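Local coordinates for protein 5'-Methylthioadenosine Nucleosidase (Arabidopsis thaliana, PDB 3LGS) that is a nucleosidase of the phosphorylase superfamily, a two-subunit assembly whose chain, built on a mixed beta sheet, holds S-adenosyl-L-homocysteine or adenine at the same site, at residues Val30-Met35 and Ile111-Thr116; Ala125-Val130 and Thr242-Ala247; Leu181-Gln186 and Thr197-Glu202; Ala222-Val227 and Glu235-Asn240. One frame throughout, in Å; residues are numbered along the deposited sequence. Where two conformers were deposited one is given.

Contact 1 (Val30-Met35 and Ile111-Thr116); sequences VFVIAM and IINAGT. With SAH (S-adenosyl-L-homocysteine), chain E.
Val30 pairs with Ile111 and Phe31 with Ile112 as neighbouring parallel strands in the core of the mixed sheet of a phosphorylase-superfamily fold. The strand axes differ by 29° and come within 4.6 Å. Two backbone bonds define the register: Ile112 N gives its hydrogen to Val30 O at 2.6 Å, and Val32 N reaches Ile112 O at 2.8 Å. Beyond them the pairing frays, and Ala114 N makes a weak bond to Val32 O. The same oxygen is gripped by the Asn113 side chain, whose ND2 lies 2.8 Å from Val32 O. That carbonyl oxygen sits in the plane of the Asn113 amide, while the donor is tilted 31° from the carbonyl plane. CG of Asn113 stands opposite the backbone N (chi1 176°), which carries ND2 over to Val32 O on the neighbouring strand; Lys221 NZ is bonded to Asn113 OD1, which helps set the amide's rotation.

The apolar contacts fall on both faces of the sheet. Phe31 and Ile112 run side by side: Ile112 CB lies over the phenyl face, 4.2 Å from its centroid, in a CH-pi contact, and Ile112 CD1 meets Phe31 CZ at 3.7 Å. Ala114 CB touches the edge of the same ring. Helix 233-259 covers this face through Ala252, Val255 and Ile256. On the other face, Val32 CG2 meets Ile111 CG2 at 3.7 Å.

Where the strands part, a water bridges Ala34 N and Ala114 O. Farther along, Thr116 OG1, which has Glu38 as another partner, lies 2.6 Å from O4' of S-adenosyl-L-homocysteine.

Contact 2 (Ala125-Val130 and Thr242-Ala247); sequences ANIGDV and TVVTAA. With EDO (1,2-ethanediol), chain G.
The peptide plane joining Ile127 to Gly128 is met obliquely from one side, beyond its N-H end, by Val244 CG2, 4.1 Å from Gly128 N; the next peptide is met near its plane, where Ala247 CB comes to 3.8 Å from Gly128 O. These peptides belong to a type II beta turn, Asn126 to Asp129, that leads into strand 130-138 and rests against helix 233-259. Glycine occupies the third position of the turn with phi 98°, in the left-handed region that glycine readily adopts at this position of a type II turn. Asp129 N closes the turn on Asn126 O, and the carboxylate reinforces it: Asn126 N approaches Asp129 OD2 at 2.9 Å from above the carboxylate plane, while Lys171 forms a salt bridge to the same oxygen.

Across to the helix, everything is van der Waals contact. Ile127 and Val244 meet at about a right angle, methyl to methyl, with 4.2 Å between Ile127 CG2 and Val244 CG2. Val244 holds that branch beside its own backbone N, with CG1 in the opposite position (chi1 178°). A turn later, Val130 CG2 packs on the backbone of Ala247, 3.7 Å from Ala247 O. The turn is also tied by backbone bonds from Gly128 and Asp129 to Val223 on the adjacent strand. Behind the interface, where the helix is kinked, O2 of 1,2-ethanediol makes a weak hydrogen bond to Thr242 O at 2.9 Å.

Contact 3 (Leu181-Gln186 and Thr197-Glu202); sequences LDMSTQ and TLKDME. With SAH (S-adenosyl-L-homocysteine), chain E; ADE (adenine), chain F.
Lys199 NZ is held at the close-packed end of this contact by backbone carbonyls of the 181-186 segment. It bonds Asp182 O at 3.0 Å, approaching from above the carbonyl plane, and makes a weak bond to Leu181 O; Ser180 O is a further acceptor. The lysine chain is straight through its first three torsions and turns only at the last (chi4 -66°), bringing NZ to 2.8 Å from N1 of adenine. The purine lies between the segments: Leu181 CD1 sits over its face, 3.5 Å from adenine C5, and Met201 CG comes close to N3. Leu181 CB and Met201 SD touch at 4.2 Å beside it, and Met201 N bonds O2' of S-adenosyl-L-homocysteine at 3.0 Å.

Both segments belong to a beta-alpha-beta crossover in which helix 185-194 connects parallel strands 172-177 and 198-200; Ser184 is the N-cap of that helix. The contact thins toward this cap. Met183 is partly exposed and offers CB alone, 4.0 Å from Lys199 CE, while its thioether leads off toward Val227. A water sits at this side, giving a hydrogen to Leu181 O and weakly accepting from Lys199 NZ. The Asp182 carboxylate is not in contact with the lysine, with 5.9 Å between Asp182 OD1 and Lys199 NZ; it forms a salt bridge with Arg142 of the second subunit.

Contact 4 (Ala222-Val227 and Glu235-Asn240); sequences AVTDLV and EEFLQN. With SAH (S-adenosyl-L-homocysteine), chain E; ADE (adenine), chain F.
The purine pocket is walled here by the corner at the end of strand 217-224 and the start of helix 233-259, with Thr224, Asp225 and Leu226 set against Glu236, Phe237 and Asn240. Two side chains of the helix fasten the corner's backbone. Asn240 ND2 gives a nearly straight bond (162°) to Thr224 O at 2.9 Å, the carbonyl oxygen lying in the amide plane. Glu236, extended beyond CG, receives Leu226 N on OE1 at 3.0 Å, the donor standing above the carboxylate plane. The aliphatic part of Glu236 packs on the same corner, with 3.7 Å between Glu236 CG and Asp225 CB.

Thr224 lies alongside Phe237, its hydroxyl in the ring plane at the edge, 3.3 Å from Phe237 CD1. With OG1 between the backbone N and the carbonyl carbon (chi1 52°), the hydroxyl donates to Asp225 OD2 at 2.8 Å, meeting that oxygen on the anti side, somewhat out of the carboxylate plane, and helping to set the aspartate. The carboxylate faces the N7/N6 edge of the purine: Asp225 OD2 is 2.8 Å from N7 of adenine, and Asp225 OD1 is 3.0 Å from N6. Phe237 CE1 reaches the ribose of S-adenosyl-L-homocysteine, while Ile145 of the second subunit packs on the Phe237 side chain. An aspartate held against N7 and N6 of the purine is consistent with the base-binding site of nucleosidases in the phosphorylase superfamily.

In the fold
Contact 1 is the most central of the four, its centre about 4 Å from that of the chain, and its strand pairing combines backbone bonds with apolar faces. Contact 2 is only partly buried and purely van der Waals across its interface. It shares helix 233-259 with contact 4, and the centres of the two contacts lie about 9 Å apart. Contacts 3 and 4 are buried but lie farther out, where polar groups (Lys199, Asp225) and apolar side chains (Leu181, Met201, Phe237) together line the ligand and the second subunit comes within reach. Strand 110-119 connects contact 1 to both: Thr116 O packs on Asp200 CB of contact 3, and Gly115 O pairs with Ala222 N of contact 4.

Contact 1 (Val30-Met35 and Ile111-Thr116)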
# COMPACT_ATOMS: atom_id res chain seq x y z
N VAL A 30 5.32 14.83 12.09
CA VAL A 30 4.63 14.65 10.81
C VAL A 30 3.19 14.20 11.07
O VAL A 30 2.96 13.28 11.86
CB VAL A 30 5.40 13.69 9.86
CG1 VAL A 30 4.52 13.21 8.68
CG2 VAL A 30 6.62 14.38 9.33
N PHE A 31 2.24 14.90 10.45
CA PHE A 31 0.85 14.44 10.31
C PHE A 31 0.64 13.79 8.96
O PHE A 31 1.01 14.34 7.92
CB PHE A 31 -0.14 15.60 10.41
CG PHE A 31 -0.47 16.01 11.81
CD1 PHE A 31 0.28 16.99 12.45
CD2 PHE A 31 -1.53 15.44 12.48
CE1 PHE A 31 -0.03 17.38 13.76
CE2 PHE A 31 -1.85 15.82 13.78
CZ PHE A 31 -1.10 16.79 14.42
N VAL A 32 0.04 12.61 8.98
CA VAL A 32 -0.35 11.93 7.77
C VAL A 32 -1.87 11.97 7.71
O VAL A 32 -2.54 11.30 8.49
CB VAL A 32 0.18 10.48 7.73
CG1 VAL A 32 -0.32 9.75 6.47
CG2 VAL A 32 1.72 10.46 7.78
N ILE A 33 -2.42 12.76 6.80
CA ILE A 33 -3.87 12.94 6.72
C ILE A 33 -4.36 12.60 5.30
O ILE A 33 -3.89 13.18 4.33
CB ILE A 33 -4.29 14.38 7.15
CG1 ILE A 33 -3.80 14.68 8.58
CG2 ILE A 33 -5.83 14.56 7.02
CD1 ILE A 33 -4.03 16.14 9.03
N ALA A 34 -5.31 11.67 5.19
CA ALA A 34 -5.74 11.15 3.87
C ALA A 34 -6.57 12.09 2.99
O ALA A 34 -6.49 12.01 1.76
CB ALA A 34 -6.47 9.83 4.04
N MET A 35 -7.35 12.97 3.61
CA MET A 35 -8.21 13.93 2.88
C MET A 35 -7.80 15.39 3.08
O MET A 35 -7.62 15.83 4.21
CB MET A 35 -9.66 13.74 3.30
CG MET A 35 -10.15 12.30 3.15
SD MET A 35 -11.88 12.13 3.60
CE MET A 35 -12.69 12.58 2.10
N ILE A 111 5.16 10.52 14.29
CA ILE A 111 4.13 10.67 13.25
C ILE A 111 2.76 10.64 13.91
O ILE A 111 2.52 9.85 14.80
CB ILE A 111 4.25 9.57 12.16
CG1 ILE A 111 5.54 9.74 11.37
CG2 ILE A 111 3.08 9.62 11.17
CD1 ILE A 111 5.89 8.54 10.55
N ILE A 112 1.87 11.51 13.48
CA ILE A 112 0.49 11.38 13.88
C ILE A 112 -0.36 11.14 12.65
O ILE A 112 -0.35 11.93 11.71
CB ILE A 112 -0.04 12.59 14.66
CG1 ILE A 112 0.82 12.85 15.89
CG2 ILE A 112 -1.52 12.35 15.03
CD1 ILE A 112 0.72 14.28 16.43
N ASN A 113 -1.09 10.02 12.68
CA ASN A 113 -2.05 9.70 11.64
C ASN A 113 -3.42 10.12 12.15
O ASN A 113 -4.02 9.46 13.01
CB ASN A 113 -1.99 8.21 11.28
CG ASN A 113 -3.04 7.81 10.28
OD1 ASN A 113 -3.63 6.73 10.38
ND2 ASN A 113 -3.29 8.68 9.29
N ALA A 114 -3.89 11.25 11.62
CA ALA A 114 -5.17 11.85 11.96
C ALA A 114 -6.15 11.69 10.81
O ALA A 114 -5.83 11.95 9.65
CB ALA A 114 -5.01 13.32 12.31
N GLY A 115 -7.36 11.24 11.13
CA GLY A 115 -8.35 10.98 10.11
C GLY A 115 -9.69 10.65 10.69
O GLY A 115 -9.91 10.74 11.91
N THR A 116 -10.61 10.28 9.81
CA THR A 116 -11.95 9.89 10.19
C THR A 116 -12.02 8.38 10.14
O THR A 116 -11.15 7.73 9.56
CB THR A 116 -13.00 10.50 9.25
OG1 THR A 116 -12.56 10.39 7.89
CG2 THR A 116 -13.25 11.97 9.61
C4' SAH E . -12.07 8.32 4.97
O4' SAH E . -12.45 8.24 6.35
C3' SAH E . -11.41 7.00 4.62
O3' SAH E . -10.08 7.24 4.12
C2' SAH E . -11.35 6.20 5.91
O2' SAH E . -9.99 6.13 6.39
C1' SAH E . -12.19 6.95 6.92
N9 SAH E . -13.46 6.23 7.29
C8 SAH E . -14.56 6.82 7.80
N7 SAH E . -15.54 5.91 8.05
C5 SAH E . -15.07 4.71 7.71
C6 SAH E . -15.59 3.31 7.71
N6 SAH E . -16.85 3.01 8.14
N1 SAH E . -14.77 2.34 7.26
C2 SAH E . -13.54 2.62 6.83
N3 SAH E . -13.00 3.85 6.80
C4 SAH E . -13.70 4.93 7.21
O HOH W 1 -6.37 10.60 7.24

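Contact 2 (Ala125-Val130 and Thr242-Ala247)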
# COMPACT_ATOMS: atom_id res chain seq x y z
N ALA A 125 -18.24 3.58 21.04
CA ALA A 125 -17.96 4.70 20.12
C ALA A 125 -19.21 5.52 19.84
O ALA A 125 -20.30 4.96 19.67
CB ALA A 125 -17.33 4.19 18.81
N ASN A 126 -19.06 6.84 19.80
CA ASN A 126 -20.13 7.73 19.39
C ASN A 126 -19.64 8.65 18.27
O ASN A 126 -18.45 8.98 18.20
CB ASN A 126 -20.64 8.59 20.57
CG ASN A 126 -21.28 7.76 21.67
OD1 ASN A 126 -22.28 7.06 21.45
ND2 ASN A 126 -20.72 7.83 22.87
N ILE A 127 -20.54 9.08 17.40
CA ILE A 127 -20.22 10.06 16.37
C ILE A 127 -19.64 11.34 16.98
O ILE A 127 -20.22 11.91 17.89
CB ILE A 127 -21.44 10.33 15.44
CG1 ILE A 127 -21.66 9.11 14.54
CG2 ILE A 127 -21.24 11.59 14.60
CD1 ILE A 127 -22.96 9.07 13.82
N GLY A 128 -18.47 11.76 16.48
CA GLY A 128 -17.79 12.98 16.97
C GLY A 128 -16.71 12.71 17.99
O GLY A 128 -15.88 13.58 18.26
N ASP A 129 -16.71 11.51 18.57
CA ASP A 129 -15.62 11.06 19.41
C ASP A 129 -14.31 11.06 18.60
O ASP A 129 -14.28 10.65 17.44
CB ASP A 129 -15.90 9.64 19.93
CG ASP A 129 -17.00 9.62 20.98
OD1 ASP A 129 -17.48 10.70 21.35
OD2 ASP A 129 -17.39 8.51 21.44
N VAL A 130 -13.25 11.55 19.22
CA VAL A 130 -11.92 11.48 18.62
C VAL A 130 -11.10 10.53 19.50
O VAL A 130 -10.79 10.86 20.64
CB VAL A 130 -11.25 12.86 18.53
CG1 VAL A 130 -9.89 12.73 17.86
CG2 VAL A 130 -12.14 13.82 17.75
N THR A 242 -17.95 17.12 7.83
CA THR A 242 -17.54 18.50 8.16
C THR A 242 -17.45 18.75 9.69
O THR A 242 -16.43 19.23 10.19
CB THR A 242 -18.45 19.53 7.44
OG1 THR A 242 -18.35 19.32 6.02
CG2 THR A 242 -18.05 20.99 7.77
N VAL A 243 -18.51 18.40 10.42
CA VAL A 243 -18.57 18.62 11.87
C VAL A 243 -17.55 17.75 12.61
O VAL A 243 -16.91 18.19 13.58
CB VAL A 243 -20.03 18.42 12.41
CG1 VAL A 243 -20.07 18.28 13.94
CG2 VAL A 243 -20.91 19.60 11.98
N VAL A 244 -17.38 16.52 12.14
CA VAL A 244 -16.42 15.60 12.76
C VAL A 244 -14.98 16.01 12.44
O VAL A 244 -14.08 15.81 13.25
CB VAL A 244 -16.68 14.11 12.40
CG1 VAL A 244 -15.64 13.23 13.01
CG2 VAL A 244 -18.04 13.68 12.92
N THR A 245 -14.77 16.62 11.27
CA THR A 245 -13.47 17.16 10.92
C THR A 245 -13.05 18.33 11.84
O THR A 245 -11.86 18.44 12.22
CB THR A 245 -13.42 17.59 9.43
OG1 THR A 245 -13.47 16.41 8.63
CG2 THR A 245 -12.16 18.37 9.11
N ALA A 246 -14.00 19.20 12.19
CA ALA A 246 -13.76 20.26 13.18
C ALA A 246 -13.40 19.69 14.56
O ALA A 246 -12.43 20.12 15.19
CB ALA A 246 -14.97 21.18 13.27
N ALA A 247 -14.17 18.70 15.02
CA ALA A 247 -13.80 17.90 16.19
C ALA A 247 -12.36 17.35 16.13
O ALA A 247 -11.61 17.44 17.12
CB ALA A 247 -14.79 16.75 16.38
C1 EDO G . -13.70 20.96 6.80
O1 EDO G . -12.46 21.42 6.22
C2 EDO G . -14.17 21.95 7.86
O2 EDO G . -14.71 21.30 9.03

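Contact 3 (Leu181-Gln186 and Thr197-Glu202)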
# COMPACT_ATOMS: atom_id res chain seq x y z
N LEU A 181 -14.53 1.17 2.20
CA LEU A 181 -15.36 1.98 3.08
C LEU A 181 -16.48 1.17 3.69
O LEU A 181 -16.90 1.41 4.84
CB LEU A 181 -15.96 3.16 2.32
CG LEU A 181 -16.85 4.11 3.10
CD1 LEU A 181 -16.19 4.65 4.37
CD2 LEU A 181 -17.25 5.28 2.19
N ASP A 182 -16.96 0.22 2.91
CA ASP A 182 -18.06 -0.61 3.33
C ASP A 182 -17.49 -1.81 4.07
O ASP A 182 -16.28 -1.88 4.32
CB ASP A 182 -18.93 -1.02 2.12
CG ASP A 182 -18.21 -1.94 1.14
OD1 ASP A 182 -17.03 -2.30 1.34
OD2 ASP A 182 -18.86 -2.32 0.15
N MET A 183 -18.36 -2.75 4.42
CA MET A 183 -17.91 -3.92 5.16
C MET A 183 -18.58 -5.16 4.59
O MET A 183 -19.79 -5.31 4.68
CB MET A 183 -18.20 -3.74 6.65
CG MET A 183 -17.63 -4.84 7.56
SD MET A 183 -18.02 -4.57 9.30
CE MET A 183 -19.81 -4.73 9.23
N SER A 184 -17.79 -6.01 3.95
CA SER A 184 -18.29 -7.32 3.50
C SER A 184 -18.48 -8.22 4.72
O SER A 184 -17.96 -7.93 5.82
CB SER A 184 -17.30 -7.97 2.53
OG SER A 184 -16.17 -8.45 3.23
N THR A 185 -19.18 -9.33 4.54
CA THR A 185 -19.39 -10.28 5.63
C THR A 185 -18.08 -10.88 6.13
O THR A 185 -17.93 -11.17 7.33
CB THR A 185 -20.35 -11.40 5.23
OG1 THR A 185 -19.84 -12.07 4.06
CG2 THR A 185 -21.76 -10.81 4.97
N GLN A 186 -17.13 -11.04 5.22
CA GLN A 186 -15.82 -11.59 5.58
C GLN A 186 -15.03 -10.58 6.42
O GLN A 186 -14.47 -10.96 7.45
CB GLN A 186 -15.04 -12.04 4.33
CG GLN A 186 -13.64 -12.58 4.62
CD GLN A 186 -13.65 -13.91 5.36
OE1 GLN A 186 -13.87 -14.97 4.76
NE2 GLN A 186 -13.42 -13.86 6.66
N THR A 197 -12.70 -1.36 17.95
CA THR A 197 -13.69 -0.33 18.23
C THR A 197 -13.84 0.54 16.97
O THR A 197 -14.94 1.02 16.67
CB THR A 197 -13.26 0.51 19.48
OG1 THR A 197 -13.20 -0.36 20.62
CG2 THR A 197 -14.24 1.62 19.77
N LEU A 198 -12.74 0.70 16.24
CA LEU A 198 -12.66 1.64 15.13
C LEU A 198 -12.29 0.96 13.80
O LEU A 198 -11.48 0.04 13.80
CB LEU A 198 -11.63 2.72 15.46
CG LEU A 198 -11.79 3.45 16.80
CD1 LEU A 198 -10.51 4.19 17.20
CD2 LEU A 198 -12.98 4.42 16.81
N LYS A 199 -12.85 1.45 12.70
CA LYS A 199 -12.59 0.96 11.33
C LYS A 199 -12.16 2.11 10.39
O LYS A 199 -12.84 3.14 10.30
CB LYS A 199 -13.85 0.27 10.79
CG LYS A 199 -13.75 -0.32 9.40
CD LYS A 199 -15.06 -0.97 8.99
CE LYS A 199 -14.97 -1.57 7.59
NZ LYS A 199 -14.78 -0.52 6.52
N ASP A 200 -11.02 1.95 9.70
CA ASP A 200 -10.53 3.01 8.83
C ASP A 200 -9.91 2.44 7.56
O ASP A 200 -10.04 1.24 7.30
CB ASP A 200 -9.55 3.92 9.58
CG ASP A 200 -8.14 3.39 9.57
OD1 ASP A 200 -7.96 2.15 9.56
OD2 ASP A 200 -7.21 4.23 9.56
N MET A 201 -9.25 3.29 6.76
CA MET A 201 -8.68 2.86 5.48
C MET A 201 -7.15 3.00 5.27
O MET A 201 -6.67 2.74 4.17
CB MET A 201 -9.45 3.52 4.33
CG MET A 201 -10.92 3.10 4.23
SD MET A 201 -11.90 4.11 3.10
CE MET A 201 -11.10 3.70 1.55
N GLU A 202 -6.39 3.38 6.31
CA GLU A 202 -4.94 3.57 6.16
C GLU A 202 -4.12 3.16 7.38
O GLU A 202 -2.95 2.77 7.25
CB GLU A 202 -4.62 5.04 5.79
CG GLU A 202 -4.69 6.07 6.93
CD GLU A 202 -5.94 6.94 6.88
OE1 GLU A 202 -6.80 6.69 6.02
OE2 GLU A 202 -6.05 7.88 7.69
C4' SAH E . -12.07 8.32 4.97
O4' SAH E . -12.45 8.24 6.35
C3' SAH E . -11.41 7.00 4.62
O3' SAH E . -10.08 7.24 4.12
C2' SAH E . -11.35 6.20 5.91
O2' SAH E . -9.99 6.13 6.39
C1' SAH E . -12.19 6.95 6.92
N9 SAH E . -13.46 6.23 7.29
C8 SAH E . -14.56 6.82 7.80
N7 SAH E . -15.54 5.91 8.05
C5 SAH E . -15.07 4.71 7.71
C6 SAH E . -15.59 3.31 7.71
N6 SAH E . -16.85 3.01 8.14
N1 SAH E . -14.77 2.34 7.26
C2 SAH E . -13.54 2.62 6.83
N3 SAH E . -13.00 3.85 6.80
C4 SAH E . -13.70 4.93 7.21
N9 ADE F . -13.74 6.06 7.37
C8 ADE F . -14.87 6.60 7.93
N7 ADE F . -15.79 5.70 8.19
C5 ADE F . -15.24 4.51 7.76
C6 ADE F . -15.71 3.18 7.76
N6 ADE F . -16.92 2.83 8.21
N1 ADE F . -14.90 2.23 7.25
C2 ADE F . -13.70 2.60 6.79
N3 ADE F . -13.15 3.80 6.75
C4 ADE F . -13.97 4.72 7.26
O HOH W 2 -17.91 0.21 7.17

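Contact 4 (Ala222-Val227 and Glu235-Asn240)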
# COMPACT_ATOMS: atom_id res chain seq x y z
N ALA A 222 -11.40 10.04 14.31
CA ALA A 222 -12.63 10.72 14.66
C ALA A 222 -13.79 10.01 13.97
O ALA A 222 -13.79 9.85 12.75
CB ALA A 222 -12.54 12.17 14.22
N VAL A 223 -14.76 9.57 14.76
CA VAL A 223 -15.89 8.75 14.31
C VAL A 223 -16.93 9.54 13.50
O VAL A 223 -17.59 10.44 14.05
CB VAL A 223 -16.60 8.07 15.52
CG1 VAL A 223 -17.71 7.13 15.06
CG2 VAL A 223 -15.62 7.33 16.37
N THR A 224 -17.09 9.19 12.22
CA THR A 224 -18.08 9.87 11.36
C THR A 224 -19.38 9.09 11.21
O THR A 224 -20.41 9.66 10.82
CB THR A 224 -17.53 10.21 9.94
OG1 THR A 224 -16.95 9.06 9.33
CG2 THR A 224 -16.49 11.32 10.00
N ASP A 225 -19.32 7.78 11.48
CA ASP A 225 -20.46 6.89 11.26
C ASP A 225 -20.36 5.64 12.12
O ASP A 225 -19.25 5.15 12.40
CB ASP A 225 -20.51 6.45 9.81
CG ASP A 225 -19.20 5.85 9.35
OD1 ASP A 225 -19.04 4.61 9.44
OD2 ASP A 225 -18.32 6.63 8.93
N LEU A 226 -21.53 5.12 12.50
CA LEU A 226 -21.63 3.90 13.30
C LEU A 226 -21.85 2.67 12.41
O LEU A 226 -22.90 2.51 11.75
CB LEU A 226 -22.71 4.03 14.38
CG LEU A 226 -22.50 5.24 15.32
CD1 LEU A 226 -23.71 5.50 16.26
CD2 LEU A 226 -21.21 5.07 16.13
N VAL A 227 -20.82 1.81 12.39
CA VAL A 227 -20.82 0.64 11.54
C VAL A 227 -21.93 -0.32 11.96
O VAL A 227 -22.46 -1.07 11.13
CB VAL A 227 -19.41 -0.05 11.50
CG1 VAL A 227 -19.47 -1.36 10.72
CG2 VAL A 227 -18.38 0.89 10.89
N GLU A 235 -23.38 7.27 3.10
CA GLU A 235 -24.31 8.33 3.46
C GLU A 235 -23.99 9.02 4.81
O GLU A 235 -23.86 10.24 4.86
CB GLU A 235 -25.77 7.82 3.42
CG GLU A 235 -26.78 8.77 4.01
CD GLU A 235 -28.20 8.49 3.58
OE1 GLU A 235 -28.49 7.38 3.07
OE2 GLU A 235 -29.04 9.39 3.77
N GLU A 236 -23.84 8.25 5.88
CA GLU A 236 -23.54 8.84 7.20
C GLU A 236 -22.17 9.53 7.28
O GLU A 236 -22.01 10.58 7.91
CB GLU A 236 -23.65 7.79 8.31
CG GLU A 236 -23.60 8.42 9.71
CD GLU A 236 -24.11 7.49 10.79
OE1 GLU A 236 -23.68 6.33 10.83
OE2 GLU A 236 -24.95 7.92 11.59
N PHE A 237 -21.19 8.91 6.65
CA PHE A 237 -19.85 9.44 6.58
C PHE A 237 -19.88 10.84 5.94
O PHE A 237 -19.35 11.79 6.51
CB PHE A 237 -18.95 8.43 5.85
CG PHE A 237 -17.68 8.99 5.27
CD1 PHE A 237 -16.64 9.43 6.10
CD2 PHE A 237 -17.50 9.04 3.89
CE1 PHE A 237 -15.47 9.93 5.56
CE2 PHE A 237 -16.31 9.55 3.34
CZ PHE A 237 -15.31 9.99 4.17
N LEU A 238 -20.51 10.95 4.77
CA LEU A 238 -20.55 12.22 4.04
C LEU A 238 -21.34 13.29 4.81
O LEU A 238 -20.95 14.47 4.84
CB LEU A 238 -21.11 12.02 2.63
CG LEU A 238 -20.29 11.15 1.66
CD1 LEU A 238 -21.11 10.79 0.41
CD2 LEU A 238 -18.97 11.82 1.28
N GLN A 239 -22.41 12.85 5.46
CA GLN A 239 -23.26 13.71 6.27
C GLN A 239 -22.51 14.35 7.44
O GLN A 239 -22.73 15.53 7.75
CB GLN A 239 -24.46 12.90 6.77
CG GLN A 239 -25.60 13.65 7.45
CD GLN A 239 -26.57 12.67 8.14
OE1 GLN A 239 -27.19 11.82 7.49
NE2 GLN A 239 -26.67 12.77 9.46
N ASN A 240 -21.61 13.59 8.08
CA ASN A 240 -20.98 14.04 9.32
C ASN A 240 -19.55 14.56 9.16
O ASN A 240 -18.98 15.11 10.11
CB ASN A 240 -21.02 12.94 10.39
CG ASN A 240 -22.43 12.68 10.91
OD1 ASN A 240 -23.21 13.62 11.12
ND2 ASN A 240 -22.76 11.41 11.13
C4' SAH E . -12.07 8.32 4.97
O4' SAH E . -12.45 8.24 6.35
C3' SAH E . -11.41 7.00 4.62
O3' SAH E . -10.08 7.24 4.12
C2' SAH E . -11.35 6.20 5.91
O2' SAH E . -9.99 6.13 6.39
C1' SAH E . -12.19 6.95 6.92
N9 SAH E . -13.46 6.23 7.29
C8 SAH E . -14.56 6.82 7.80
N7 SAH E . -15.54 5.91 8.05
C5 SAH E . -15.07 4.71 7.71
C6 SAH E . -15.59 3.31 7.71
N6 SAH E . -16.85 3.01 8.14
N1 SAH E . -14.77 2.34 7.26
C2 SAH E . -13.54 2.62 6.83
N3 SAH E . -13.00 3.85 6.80
C4 SAH E . -13.70 4.93 7.21
N9 ADE F . -13.74 6.06 7.37
C8 ADE F . -14.87 6.60 7.93
N7 ADE F . -15.79 5.70 8.19
C5 ADE F . -15.24 4.51 7.76
C6 ADE F . -15.71 3.18 7.76
N6 ADE F . -16.92 2.83 8.21
N1 ADE F . -14.90 2.23 7.25
C2 ADE F . -13.70 2.60 6.79
N3 ADE F . -13.15 3.80 6.75
C4 ADE F . -13.97 4.72 7.26
O HOH W 3 -25.33 4.62 11.50